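Local structure of NreA protein (Staphylococcus carnosus subsp. carnosus TM300, 4IUH) at residues Phe38-Ile43 with Lys58-Asn63. The protein binds nitrate through a cytosolic GAF domain and acts as the nitrate receptor of the staphylococcal nitrate regulation system. Sequence-based numbering, arbitrary orientation.
Sequences FDFAAI and KYASGN
Ala41 and Ser61 form an antiparallel hydrogen-bonded pair closed by two backbone bonds: Ala41 N gives to Ser61 O at 2.9 Å, and Ser61 N gives to Ala41 O at 2.7 Å. Their neighbours Ala42 and Ala60 are a non-hydrogen-bonded pair, where the methyl carbons, Ala42 CB and Ala60 CB, lie 4.3 Å apart; Ala60 O accepts instead from Gln26 NE2 of helix 25-36. Ile43 N then donates to Tyr59 O at 2.8 Å, and the same carbonyl meets the CA-H of Ala42. Ile43 O takes two weak bonds, from Lys58 N at a bent 123° and from Tyr59 N, which is straight but long at 3.4 Å; Lys58 and Tyr59 thus both face Ile43, which fits a classic beta bulge. On the Ala42 and Ala60 face, CG anti to the backbone N (chi1 176°) carries the Phe40 ring over Ala60 and the turn at Gly62-Asn63. It meets Gly62 C and Asn63 N with its edge, CD1 coming 3.9 Å from Asn63 N, while CE1 reaches Ala60 CB at 4.2 Å. Gly62, at positive phi, turns the chain out of the strand. Three polar side-chain atoms find their partners outside the pairing: Ser61 OG in Asp30 and Arg33, Asp39 OD2 in a salt bridge to Arg141 and in Arg138 N, and Asn63 ND2 in Asn65 O. The pairing belongs to the hairpin of strands 40-47 and 54-61, the latter an outermost strand of the antiparallel GAF sheet. Phe40 and Ala42 make backbone hydrogen bonds with Gly136 and Leu134 of strand 128-138, whereas helix 25-36 packs Leu29 against Ala41, Ile43 and Tyr59.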
ATOM      1  N   PHE A  38       2.522  -8.093  10.070  1.00 23.14           N
ATOM      2  CA  PHE A  38       1.288  -7.519   9.551  1.00 21.03           C
ATOM      3  C   PHE A  38       0.333  -8.624   9.078  1.00 22.02           C
ATOM      4  O   PHE A  38       0.763  -9.701   8.675  1.00 23.73           O
ATOM      5  CB  PHE A  38       1.593  -6.555   8.402  1.00 18.62           C
ATOM      6  CG  PHE A  38       2.024  -5.183   8.846  1.00 17.50           C
ATOM      7  CD1 PHE A  38       1.081  -4.200   9.121  1.00 16.20           C
ATOM      8  CD2 PHE A  38       3.368  -4.865   8.972  1.00 18.14           C
ATOM      9  CE1 PHE A  38       1.470  -2.934   9.524  1.00 15.62           C
ATOM     10  CE2 PHE A  38       3.764  -3.601   9.371  1.00 17.59           C
ATOM     11  CZ  PHE A  38       2.809  -2.633   9.645  1.00 16.34           C
ATOM     12  N   ASP A  39      -0.963  -8.358   9.136  1.00 21.34           N
ATOM     13  CA  ASP A  39      -1.952  -9.283   8.592  1.00 22.44           C
ATOM     14  C   ASP A  39      -2.013  -9.250   7.054  1.00 21.13           C
ATOM     15  O   ASP A  39      -2.388 -10.235   6.414  1.00 22.66           O
ATOM     16  CB  ASP A  39      -3.336  -8.978   9.177  1.00 22.58           C
ATOM     17  CG  ASP A  39      -3.424  -9.280  10.670  1.00 24.78           C
ATOM     18  OD1 ASP A  39      -2.879 -10.321  11.107  1.00 27.25           O
ATOM     19  OD2 ASP A  39      -4.035  -8.477  11.411  1.00 24.37           O
ATOM     20  N   PHE A  40      -1.642  -8.116   6.468  1.00 18.71           N
ATOM     21  CA  PHE A  40      -1.830  -7.896   5.042  1.00 17.55           C
ATOM     22  C   PHE A  40      -0.756  -6.981   4.469  1.00 15.94           C
ATOM     23  O   PHE A  40      -0.320  -6.035   5.120  1.00 14.96           O
ATOM     24  CB  PHE A  40      -3.219  -7.293   4.782  1.00 16.58           C
ATOM     25  CG  PHE A  40      -3.476  -6.933   3.338  1.00 15.60           C
ATOM     26  CD1 PHE A  40      -3.701  -7.916   2.393  1.00 17.07           C
ATOM     27  CD2 PHE A  40      -3.508  -5.606   2.932  1.00 13.61           C
ATOM     28  CE1 PHE A  40      -3.942  -7.581   1.067  1.00 16.55           C
ATOM     29  CE2 PHE A  40      -3.753  -5.264   1.605  1.00 13.08           C
ATOM     30  CZ  PHE A  40      -3.969  -6.250   0.676  1.00 14.53           C
ATOM     31  N   ALA A  41      -0.341  -7.267   3.241  1.00 16.07           N
ATOM     32  CA  ALA A  41       0.574  -6.396   2.515  1.00 14.90           C
ATOM     33  C   ALA A  41       0.268  -6.436   1.017  1.00 14.79           C
ATOM     34  O   ALA A  41      -0.163  -7.466   0.489  1.00 16.27           O
ATOM     35  CB  ALA A  41       2.021  -6.796   2.777  1.00 16.14           C
ATOM     36  N   ALA A  42       0.485  -5.315   0.336  1.00 13.43           N
ATOM     37  CA  ALA A  42       0.259  -5.262  -1.100  1.00 13.62           C
ATOM     38  C   ALA A  42       1.117  -4.203  -1.777  1.00 12.96           C
ATOM     39  O   ALA A  42       1.520  -3.220  -1.155  1.00 11.96           O
ATOM     40  CB  ALA A  42      -1.215  -5.026  -1.400  1.00 13.14           C
ATOM     41  N   ILE A  43       1.401  -4.420  -3.057  1.00 13.94           N
ATOM     42  CA  ILE A  43       2.144  -3.449  -3.853  1.00 13.83           C
ATOM     43  C   ILE A  43       1.277  -2.935  -4.995  1.00 13.76           C
ATOM     44  O   ILE A  43       0.719  -3.718  -5.771  1.00 14.93           O
ATOM     45  CB  ILE A  43       3.453  -4.039  -4.431  1.00 15.66           C
ATOM     46  CG1 ILE A  43       4.365  -4.543  -3.310  1.00 16.17           C
ATOM     47  CG2 ILE A  43       4.189  -2.995  -5.252  1.00 15.93           C
ATOM     48  CD1 ILE A  43       5.598  -5.276  -3.807  1.00 18.46           C
ATOM     49  N   LYS A  58      -0.795  -5.061  -7.922  1.00 18.89           N
ATOM     50  CA  LYS A  58      -0.194  -6.143  -8.695  1.00 21.39           C
ATOM     51  C   LYS A  58       0.175  -7.337  -7.811  1.00 22.15           C
ATOM     52  O   LYS A  58       0.010  -8.484  -8.216  1.00 24.53           O
ATOM     53  CB  LYS A  58       1.038  -5.616  -9.439  1.00 22.03           C
ATOM     54  CG  LYS A  58       1.587  -6.518 -10.535  1.00 25.10           C
ATOM     55  CD  LYS A  58       2.474  -5.710 -11.493  1.00 25.96           C
ATOM     56  CE  LYS A  58       3.102  -6.582 -12.573  1.00 29.39           C
ATOM     57  NZ  LYS A  58       4.254  -7.382 -12.061  1.00 30.49           N
ATOM     58  N   TYR A  59       0.661  -7.064  -6.603  1.00 19.95           N
ATOM     59  CA  TYR A  59       1.027  -8.124  -5.669  1.00 20.87           C
ATOM     60  C   TYR A  59       0.317  -7.949  -4.331  1.00 19.25           C
ATOM     61  O   TYR A  59       0.192  -6.832  -3.825  1.00 17.10           O
ATOM     62  CB  TYR A  59       2.542  -8.147  -5.442  1.00 21.40           C
ATOM     63  CG  TYR A  59       3.363  -8.286  -6.704  1.00 23.35           C
ATOM     64  CD1 TYR A  59       3.678  -9.538  -7.218  1.00 26.34           C
ATOM     65  CD2 TYR A  59       3.829  -7.163  -7.380  1.00 22.61           C
ATOM     66  CE1 TYR A  59       4.431  -9.671  -8.374  1.00 28.51           C
ATOM     67  CE2 TYR A  59       4.583  -7.284  -8.535  1.00 24.77           C
ATOM     68  CZ  TYR A  59       4.881  -8.540  -9.025  1.00 27.68           C
ATOM     69  OH  TYR A  59       5.632  -8.661 -10.170  1.00 30.18           O
ATOM     70  N   ALA A  60      -0.140  -9.057  -3.760  1.00 20.69           N
ATOM     71  CA  ALA A  60      -0.731  -9.045  -2.428  1.00 19.80           C
ATOM     72  C   ALA A  60      -0.253 -10.240  -1.594  1.00 21.81           C
ATOM     73  O   ALA A  60       0.050 -11.309  -2.127  1.00 24.35           O
ATOM     74  CB  ALA A  60      -2.239  -9.024  -2.515  1.00 19.79           C
ATOM     75  N   SER A  61      -0.184 -10.035  -0.284  1.00 21.00           N
ATOM     76  CA  SER A  61       0.258 -11.062   0.654  1.00 23.06           C
ATOM     77  C   SER A  61      -0.661 -11.064   1.868  1.00 22.87           C
ATOM     78  O   SER A  61      -0.868 -10.028   2.503  1.00 20.76           O
ATOM     79  CB  SER A  61       1.696 -10.786   1.095  1.00 22.92           C
ATOM     80  OG  SER A  61       2.127 -11.718   2.068  1.00 25.14           O
ATOM     81  N   GLY A  62      -1.220 -12.226   2.185  1.00 25.48           N
ATOM     82  CA  GLY A  62      -2.120 -12.354   3.316  1.00 25.99           C
ATOM     83  C   GLY A  62      -3.516 -11.855   2.999  1.00 25.02           C
ATOM     84  O   GLY A  62      -4.302 -11.563   3.903  1.00 24.83           O
ATOM     85  N   ASN A  63      -3.819 -11.739   1.709  1.00 24.72           N
ATOM     86  CA  ASN A  63      -5.150 -11.344   1.265  1.00 24.38           C
ATOM     87  C   ASN A  63      -6.196 -12.354   1.719  1.00 27.35           C
ATOM     88  O   ASN A  63      -5.925 -13.551   1.759  1.00 30.19           O
ATOM     89  CB  ASN A  63      -5.179 -11.205  -0.260  1.00 24.30           C
ATOM     90  CG  ASN A  63      -4.608 -12.425  -0.969  1.00 27.08           C
ATOM     91  OD1 ASN A  63      -3.423 -12.726  -0.842  1.00 27.33           O
ATOM     92  ND2 ASN A  63      -5.449 -13.124  -1.726  1.00 29.54           N
TER